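Local coordinates for protein flavin-dependent monooxygenase, oxygenase subunit HsaA (Rhodococcus sp., PDB 2RFQ) that catalyses the ortho-hydroxylation of the cholesterol catabolite 3-HSA to the catechol 3,4-DHSA, using reduced flavin and molecular oxygen, at residues W94-Q104 with A218-Y229; P238-A249 with Q326-I337. All coordinates share one frame; numbering follows the deposited sequence.

The chain builds the N-terminal helices of an acyl-CoA dehydrogenase-type fold first, ending with helices 80-96 and 101-108, then the beta domain, and finally the C-terminal helical bundle. Contact 1 closes the loop round the beta domain: the corner between those two helices meets 218-229, the linker that leads on to helix 233-266. Contact 2 opens a few residues later, pairing the start of that long helix with helix 316-344 and closing a loop that is almost wholly helical. The two loops follow one another in series, neither nested nor crossed. Their centres lie about 28 Å apart, and a short link and the first turn of helix 233-266 lead from one to the other.

Contact 1 of 2, residues W94-Q104 with A218-Y229; sequences WHLALFSQQAQ and APGLERNTAPVY
The turn between helices 80-96 and 101-108, in the N-terminal acyl-CoA dehydrogenase-like domain, receives the linker 218-229, with Asn224 gripping both sides of the turn. Its ND2 donates in its own amide plane to Ala97 O (2.9 Å), meeting a lone pair, and to Gln104 OE1, an oxygen that also accepts from Trp58. Gly220 fits closely against the turn: its N bonds to Leu98 O, and its CA is 3.2 Å from Ala97 O; a CB here would hit Ala97 O and Phe99 O.

At the other end, Trp94 holds its CG anti to the backbone N (chi1 179°), which sends the indole edge to the linker. NE1 gives a nearly straight bond to Val228 O (2.8 Å, 173°), in the ring plane but from above the carbonyl plane. Ala97 CB sits over one face of the Tyr229 ring, 3.8 Å from its centroid, while Val228 CG1 packs on the opposite face. Near the surface the Gln101 amide, its NE2 hydrogen-bonded to Gln57 OE1, stacks on the Arg223 guanidinium, the planes 17° apart. A water joins Gln101 OE1, Gln104 NE2 and Gly220 O. The carbonyls of Ala97, Leu98 and Phe99 thus each receive a donor: Asn224 ND2, Gly220 N and Gln104 NE2.

Contact 2 of 2, residues P238-A249 with Q326-I337; sequences PTTISAPIVGMA and QVRATGRAISSI
Two nearly parallel helices of the C-terminal acyl-CoA dehydrogenase-like bundle, 233-266 and 316-344, pack here; the axes of the two segments come within 8.6 Å and cross at 22°. Ser242 forms the polar end of the seam. Its OG lies 2.7 Å from Thr330 OG1, a hydrogen bond in which either hydroxyl may donate, and accepts from Gln326 NE2 at 2.9 Å, close to the plane of that amide. Gln326 gets there by leaving its backbone with CG anti to N (chi1 166°) and then folding sharply at chi2 (-96°), which brings the amide across the gap and sets OE1 against Pro238 CB at 3.2 Å. The same amide is held from outside the pair: NE2 also donates to Ala370 O, and OE1 accepts from Arg323. A leucine in its place would probably cost Ser242 OG and Ala370 O the amide N-H that each now receives, and leave Arg323 without this acceptor.

Further along, the seam turns apolar. Ile245 puts CG1 beside its backbone N and runs on extended, so that CD1 meets Thr330 CG2 while the CG2 branch touches Ala333 CB and Ile334 CG1. Ile245 also lies about 4 Å from the side chain of Trp84, a probable FMN-binding residue, which places this packing close to the probable flavin site. On the far side of helix 326-337, Arg328 and Arg332 form salt bridges to Asp289 of the second subunit. Small residues bring the backbones close: Ala249 CB rests 3.8 Å from Ala333 CB, and Ile337 CD1 reaches Ala249 CA at 3.7 Å.

Contact 1 of 2, residues W94-Q104 with A218-Y229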
# COMPACT_ATOMS: atom_id res chain seq x y z
N TRP A 94 -15.24 9.32 -33.55
CA TRP A 94 -16.47 9.25 -32.78
C TRP A 94 -16.97 10.69 -32.50
O TRP A 94 -18.14 11.02 -32.71
CB TRP A 94 -16.22 8.49 -31.45
CG TRP A 94 -17.42 8.38 -30.54
CD1 TRP A 94 -18.32 7.34 -30.47
CD2 TRP A 94 -17.86 9.35 -29.56
NE1 TRP A 94 -19.30 7.61 -29.52
CE2 TRP A 94 -19.03 8.83 -28.94
CE3 TRP A 94 -17.37 10.59 -29.14
CZ2 TRP A 94 -19.71 9.50 -27.94
CZ3 TRP A 94 -18.08 11.29 -28.12
CH2 TRP A 94 -19.23 10.73 -27.55
N HIS A 95 -16.07 11.54 -32.03
CA HIS A 95 -16.45 12.93 -31.70
C HIS A 95 -16.99 13.66 -32.93
O HIS A 95 -18.03 14.33 -32.86
CB HIS A 95 -15.24 13.69 -31.10
CG HIS A 95 -15.60 15.01 -30.49
ND1 HIS A 95 -14.65 15.89 -30.02
CD2 HIS A 95 -16.80 15.60 -30.25
CE1 HIS A 95 -15.23 16.96 -29.52
NE2 HIS A 95 -16.54 16.81 -29.63
N LEU A 96 -16.33 13.49 -34.08
CA LEU A 96 -16.78 14.19 -35.28
C LEU A 96 -18.18 13.77 -35.73
O LEU A 96 -18.90 14.55 -36.33
CB LEU A 96 -15.78 14.03 -36.42
CG LEU A 96 -16.02 14.93 -37.64
CD1 LEU A 96 -15.97 16.41 -37.29
CD2 LEU A 96 -15.05 14.61 -38.79
N ALA A 97 -18.55 12.52 -35.44
CA ALA A 97 -19.90 12.01 -35.76
C ALA A 97 -21.00 12.84 -35.11
O ALA A 97 -22.15 12.77 -35.54
CB ALA A 97 -20.02 10.57 -35.31
N LEU A 98 -20.64 13.58 -34.05
CA LEU A 98 -21.60 14.38 -33.30
C LEU A 98 -21.71 15.80 -33.85
O LEU A 98 -22.71 16.48 -33.60
CB LEU A 98 -21.24 14.42 -31.80
CG LEU A 98 -21.06 13.08 -31.08
CD1 LEU A 98 -20.52 13.30 -29.66
CD2 LEU A 98 -22.37 12.35 -31.02
N PHE A 99 -20.71 16.24 -34.62
CA PHE A 99 -20.77 17.55 -35.26
C PHE A 99 -21.83 17.53 -36.36
O PHE A 99 -22.32 16.47 -36.77
CB PHE A 99 -19.42 17.95 -35.88
CG PHE A 99 -18.40 18.48 -34.90
CD1 PHE A 99 -17.98 19.82 -34.94
CD2 PHE A 99 -17.79 17.62 -33.97
CE1 PHE A 99 -16.97 20.29 -34.05
CE2 PHE A 99 -16.80 18.09 -33.09
CZ PHE A 99 -16.38 19.42 -33.13
N SER A 100 -22.16 18.72 -36.86
CA SER A 100 -23.11 18.84 -37.96
C SER A 100 -22.68 17.98 -39.15
O SER A 100 -21.47 17.74 -39.38
CB SER A 100 -23.20 20.31 -38.40
OG SER A 100 -21.99 20.71 -39.03
N GLN A 101 -23.68 17.55 -39.93
CA GLN A 101 -23.41 16.82 -41.15
C GLN A 101 -22.45 17.61 -42.05
O GLN A 101 -21.57 17.03 -42.70
CB GLN A 101 -24.73 16.55 -41.90
CG GLN A 101 -24.55 15.87 -43.24
CD GLN A 101 -24.16 14.41 -43.12
OE1 GLN A 101 -24.48 13.74 -42.14
NE2 GLN A 101 -23.46 13.90 -44.15
N GLN A 102 -22.61 18.93 -42.07
CA GLN A 102 -21.79 19.77 -42.94
C GLN A 102 -20.33 19.72 -42.51
O GLN A 102 -19.44 19.65 -43.35
CB GLN A 102 -22.30 21.21 -42.94
CG GLN A 102 -21.59 22.13 -43.91
CD GLN A 102 -22.11 23.57 -43.81
OE1 GLN A 102 -23.15 23.84 -43.19
NE2 GLN A 102 -21.38 24.51 -44.42
N ALA A 103 -20.09 19.73 -41.20
CA ALA A 103 -18.72 19.62 -40.67
C ALA A 103 -18.09 18.27 -41.06
O ALA A 103 -16.93 18.21 -41.49
CB ALA A 103 -18.71 19.80 -39.16
N GLN A 104 -18.86 17.20 -40.94
CA GLN A 104 -18.36 15.87 -41.36
C GLN A 104 -18.04 15.83 -42.85
O GLN A 104 -17.05 15.26 -43.26
CB GLN A 104 -19.37 14.78 -41.03
CG GLN A 104 -19.65 14.62 -39.56
CD GLN A 104 -20.88 13.76 -39.33
OE1 GLN A 104 -20.95 12.63 -39.81
NE2 GLN A 104 -21.87 14.32 -38.63
N ALA A 218 -26.72 16.94 -29.96
CA ALA A 218 -25.66 17.18 -30.95
C ALA A 218 -26.24 16.93 -32.34
O ALA A 218 -26.97 15.95 -32.52
CB ALA A 218 -24.44 16.28 -30.70
N PRO A 219 -25.95 17.83 -33.30
CA PRO A 219 -26.62 17.75 -34.61
C PRO A 219 -26.29 16.51 -35.44
O PRO A 219 -27.09 16.12 -36.29
CB PRO A 219 -26.14 19.03 -35.34
CG PRO A 219 -24.88 19.41 -34.66
CD PRO A 219 -25.04 18.98 -33.23
N GLY A 220 -25.12 15.90 -35.19
CA GLY A 220 -24.69 14.70 -35.95
C GLY A 220 -25.53 13.47 -35.65
O GLY A 220 -25.53 12.51 -36.44
N LEU A 221 -26.23 13.49 -34.52
CA LEU A 221 -27.07 12.36 -34.11
C LEU A 221 -28.26 12.16 -35.03
O LEU A 221 -28.87 11.09 -35.03
CB LEU A 221 -27.58 12.54 -32.68
CG LEU A 221 -26.52 12.54 -31.57
CD1 LEU A 221 -27.23 12.78 -30.25
CD2 LEU A 221 -25.73 11.24 -31.55
N GLU A 222 -28.61 13.18 -35.80
CA GLU A 222 -29.80 13.09 -36.66
C GLU A 222 -29.59 12.01 -37.72
O GLU A 222 -30.46 11.16 -37.94
CB GLU A 222 -30.10 14.44 -37.31
CG GLU A 222 -31.35 14.41 -38.19
CD GLU A 222 -31.61 15.72 -38.95
OE1 GLU A 222 -30.76 16.65 -38.89
OE2 GLU A 222 -32.66 15.80 -39.62
N ARG A 223 -28.42 12.03 -38.35
CA ARG A 223 -28.07 11.04 -39.36
C ARG A 223 -27.23 9.89 -38.81
O ARG A 223 -27.31 8.77 -39.30
CB ARG A 223 -27.40 11.71 -40.57
CG ARG A 223 -28.33 12.67 -41.31
CD ARG A 223 -27.80 13.09 -42.68
NE ARG A 223 -27.09 12.00 -43.35
CZ ARG A 223 -26.77 11.98 -44.63
NH1 ARG A 223 -27.09 13.00 -45.42
NH2 ARG A 223 -26.13 10.93 -45.14
N ASN A 224 -26.40 10.17 -37.79
CA ASN A 224 -25.58 9.12 -37.20
C ASN A 224 -26.30 8.53 -35.99
O ASN A 224 -26.09 8.96 -34.85
CB ASN A 224 -24.18 9.65 -36.85
CG ASN A 224 -23.41 10.10 -38.08
OD1 ASN A 224 -23.49 9.48 -39.14
ND2 ASN A 224 -22.63 11.18 -37.95
N THR A 225 -27.16 7.56 -36.27
CA THR A 225 -28.13 7.07 -35.29
C THR A 225 -27.64 5.85 -34.49
O THR A 225 -28.37 5.35 -33.60
CB THR A 225 -29.48 6.69 -35.99
OG1 THR A 225 -29.22 5.64 -36.93
CG2 THR A 225 -30.06 7.90 -36.73
N ALA A 226 -26.42 5.37 -34.80
CA ALA A 226 -25.90 4.17 -34.12
C ALA A 226 -25.82 4.40 -32.60
O ALA A 226 -25.52 5.52 -32.16
CB ALA A 226 -24.54 3.77 -34.67
N PRO A 227 -26.13 3.36 -31.80
CA PRO A 227 -26.14 3.57 -30.34
C PRO A 227 -24.80 4.00 -29.75
O PRO A 227 -24.77 4.67 -28.71
CB PRO A 227 -26.59 2.22 -29.77
CG PRO A 227 -26.29 1.21 -30.91
CD PRO A 227 -26.59 2.00 -32.16
N VAL A 228 -23.68 3.67 -30.41
CA VAL A 228 -22.38 4.07 -29.86
C VAL A 228 -22.28 5.61 -29.72
O VAL A 228 -21.59 6.11 -28.80
CB VAL A 228 -21.19 3.49 -30.68
CG1 VAL A 228 -21.11 4.12 -32.08
CG2 VAL A 228 -19.87 3.69 -29.92
N TYR A 229 -22.98 6.37 -30.58
CA TYR A 229 -22.86 7.84 -30.53
C TYR A 229 -23.68 8.47 -29.40
O TYR A 229 -23.60 9.69 -29.19
CB TYR A 229 -23.15 8.49 -31.90
CG TYR A 229 -22.26 7.92 -32.96
CD1 TYR A 229 -20.86 8.05 -32.86
CD2 TYR A 229 -22.79 7.18 -34.02
CE1 TYR A 229 -20.00 7.45 -33.78
CE2 TYR A 229 -21.95 6.60 -34.96
CZ TYR A 229 -20.56 6.74 -34.85
OH TYR A 229 -19.72 6.16 -35.76
O HOH W 1 -24.48 13.45 -39.33

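Contact 2 of 2, residues P238-A249 with Q326-I337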
# COMPACT_ATOMS: atom_id res chain seq x y z
N PRO A 238 -12.38 9.70 -21.15
CA PRO A 238 -11.45 9.15 -20.15
C PRO A 238 -11.06 7.67 -20.38
O PRO A 238 -9.91 7.29 -20.11
CB PRO A 238 -12.19 9.35 -18.82
CG PRO A 238 -13.03 10.59 -19.09
CD PRO A 238 -13.56 10.31 -20.50
N THR A 239 -11.98 6.85 -20.87
CA THR A 239 -11.62 5.44 -21.16
C THR A 239 -10.57 5.38 -22.30
O THR A 239 -9.67 4.53 -22.28
CB THR A 239 -12.87 4.60 -21.48
OG1 THR A 239 -13.73 4.62 -20.34
CG2 THR A 239 -12.50 3.12 -21.81
N THR A 240 -10.66 6.32 -23.25
CA THR A 240 -9.64 6.42 -24.32
C THR A 240 -8.23 6.74 -23.78
O THR A 240 -7.22 6.40 -24.39
CB THR A 240 -10.08 7.33 -25.48
OG1 THR A 240 -10.17 6.53 -26.69
CG2 THR A 240 -9.09 8.44 -25.75
N ILE A 241 -8.19 7.36 -22.60
CA ILE A 241 -6.96 7.68 -21.91
C ILE A 241 -6.47 6.52 -21.03
O ILE A 241 -5.26 6.28 -20.93
CB ILE A 241 -7.18 8.99 -21.06
CG1 ILE A 241 -7.54 10.16 -21.98
CG2 ILE A 241 -6.02 9.24 -20.06
CD1 ILE A 241 -6.54 10.37 -23.16
N SER A 242 -7.39 5.80 -20.40
CA SER A 242 -6.96 4.67 -19.56
C SER A 242 -6.64 3.42 -20.38
O SER A 242 -5.71 2.68 -20.04
CB SER A 242 -8.03 4.31 -18.50
OG SER A 242 -8.19 5.40 -17.60
N ALA A 243 -7.42 3.16 -21.44
CA ALA A 243 -7.23 1.91 -22.21
C ALA A 243 -5.78 1.69 -22.70
O ALA A 243 -5.25 0.58 -22.55
CB ALA A 243 -8.24 1.82 -23.37
N PRO A 244 -5.13 2.72 -23.26
CA PRO A 244 -3.73 2.50 -23.70
C PRO A 244 -2.79 2.24 -22.52
O PRO A 244 -1.87 1.47 -22.65
CB PRO A 244 -3.37 3.78 -24.47
CG PRO A 244 -4.38 4.82 -24.04
CD PRO A 244 -5.60 4.09 -23.57
N ILE A 245 -3.06 2.85 -21.36
CA ILE A 245 -2.20 2.60 -20.20
C ILE A 245 -2.37 1.16 -19.72
O ILE A 245 -1.38 0.48 -19.41
CB ILE A 245 -2.43 3.63 -19.11
CG1 ILE A 245 -2.10 5.03 -19.66
CG2 ILE A 245 -1.57 3.31 -17.89
CD1 ILE A 245 -2.53 6.20 -18.71
N VAL A 246 -3.63 0.70 -19.65
CA VAL A 246 -3.88 -0.72 -19.41
C VAL A 246 -3.13 -1.62 -20.43
O VAL A 246 -2.45 -2.57 -20.05
CB VAL A 246 -5.40 -1.03 -19.36
CG1 VAL A 246 -5.63 -2.55 -19.21
CG2 VAL A 246 -6.02 -0.26 -18.18
N GLY A 247 -3.23 -1.29 -21.71
CA GLY A 247 -2.49 -2.03 -22.76
C GLY A 247 -0.98 -2.03 -22.52
O GLY A 247 -0.33 -3.07 -22.70
N MSE A 248 -0.43 -0.88 -22.12
CA MSE A 248 1.00 -0.79 -21.77
C MSE A 248 1.34 -1.80 -20.67
O MSE A 248 2.40 -2.44 -20.71
CB MSE A 248 1.36 0.64 -21.36
CG MSE A 248 1.38 1.58 -22.55
SE MSE A 248 1.68 3.40 -21.81
CE MSE A 248 0.39 4.42 -22.91
N ALA A 249 0.41 -1.98 -19.72
CA ALA A 249 0.65 -2.90 -18.61
C ALA A 249 0.66 -4.34 -19.12
O ALA A 249 1.51 -5.16 -18.68
CB ALA A 249 -0.41 -2.67 -17.50
N GLN A 326 -12.42 3.80 -13.90
CA GLN A 326 -11.55 4.20 -15.00
C GLN A 326 -10.26 4.85 -14.48
O GLN A 326 -9.14 4.43 -14.84
CB GLN A 326 -12.29 5.10 -16.00
CG GLN A 326 -11.34 5.82 -16.97
CD GLN A 326 -11.03 7.21 -16.49
OE1 GLN A 326 -11.91 7.91 -15.99
NE2 GLN A 326 -9.76 7.64 -16.65
N VAL A 327 -10.38 5.84 -13.60
CA VAL A 327 -9.16 6.36 -12.98
C VAL A 327 -8.43 5.24 -12.21
O VAL A 327 -7.19 5.15 -12.23
CB VAL A 327 -9.41 7.61 -12.08
CG1 VAL A 327 -10.09 8.73 -12.90
CG2 VAL A 327 -10.22 7.25 -10.84
N ARG A 328 -9.20 4.37 -11.57
CA ARG A 328 -8.55 3.29 -10.81
C ARG A 328 -7.83 2.30 -11.71
O ARG A 328 -6.78 1.78 -11.33
CB ARG A 328 -9.55 2.56 -9.91
CG ARG A 328 -8.84 1.88 -8.71
CD ARG A 328 -9.82 1.73 -7.51
NE ARG A 328 -9.24 1.16 -6.29
CZ ARG A 328 -8.45 1.82 -5.45
NH1 ARG A 328 -8.11 3.10 -5.69
NH2 ARG A 328 -7.99 1.23 -4.34
N ALA A 329 -8.37 2.04 -12.91
CA ALA A 329 -7.75 1.12 -13.86
C ALA A 329 -6.36 1.65 -14.25
O ALA A 329 -5.39 0.89 -14.30
CB ALA A 329 -8.61 0.98 -15.08
N THR A 330 -6.28 2.96 -14.51
CA THR A 330 -4.97 3.58 -14.76
C THR A 330 -4.03 3.33 -13.58
O THR A 330 -2.89 2.90 -13.76
CB THR A 330 -5.13 5.08 -15.02
OG1 THR A 330 -5.78 5.23 -16.30
CG2 THR A 330 -3.76 5.81 -15.01
N GLY A 331 -4.53 3.57 -12.38
CA GLY A 331 -3.74 3.33 -11.16
C GLY A 331 -3.27 1.89 -11.02
O GLY A 331 -2.10 1.65 -10.69
N ARG A 332 -4.18 0.93 -11.26
CA ARG A 332 -3.82 -0.49 -11.16
C ARG A 332 -2.75 -0.85 -12.20
O ARG A 332 -1.82 -1.62 -11.93
CB ARG A 332 -5.06 -1.37 -11.40
CG ARG A 332 -6.15 -1.25 -10.32
CD ARG A 332 -7.20 -2.35 -10.53
NE ARG A 332 -8.53 -1.92 -10.10
CZ ARG A 332 -9.00 -1.99 -8.85
NH1 ARG A 332 -10.24 -1.58 -8.58
NH2 ARG A 332 -8.24 -2.44 -7.86
N ALA A 333 -2.92 -0.33 -13.41
CA ALA A 333 -1.97 -0.59 -14.50
C ALA A 333 -0.57 -0.08 -14.13
O ALA A 333 0.43 -0.81 -14.27
CB ALA A 333 -2.46 0.01 -15.80
N ILE A 334 -0.49 1.15 -13.63
CA ILE A 334 0.81 1.73 -13.26
C ILE A 334 1.42 1.00 -12.06
O ILE A 334 2.61 0.69 -12.07
CB ILE A 334 0.67 3.23 -13.01
CG1 ILE A 334 0.27 3.91 -14.32
CG2 ILE A 334 1.99 3.81 -12.51
CD1 ILE A 334 -0.24 5.33 -14.17
N SER A 335 0.61 0.72 -11.04
CA SER A 335 1.12 -0.04 -9.88
C SER A 335 1.71 -1.38 -10.30
O SER A 335 2.75 -1.81 -9.80
CB SER A 335 0.00 -0.23 -8.87
OG SER A 335 0.41 -0.99 -7.75
N SER A 336 1.04 -2.04 -11.25
CA SER A 336 1.48 -3.34 -11.75
C SER A 336 2.78 -3.23 -12.54
O SER A 336 3.70 -4.04 -12.34
CB SER A 336 0.36 -3.94 -12.58
OG SER A 336 -0.78 -4.12 -11.73
N ILE A 337 2.88 -2.22 -13.40
CA ILE A 337 4.13 -2.02 -14.16
C ILE A 337 5.26 -1.73 -13.16
O ILE A 337 6.39 -2.26 -13.28
CB ILE A 337 4.01 -0.85 -15.17
CG1 ILE A 337 3.02 -1.26 -16.27
CG2 ILE A 337 5.39 -0.55 -15.80
CD1 ILE A 337 2.54 -0.10 -17.07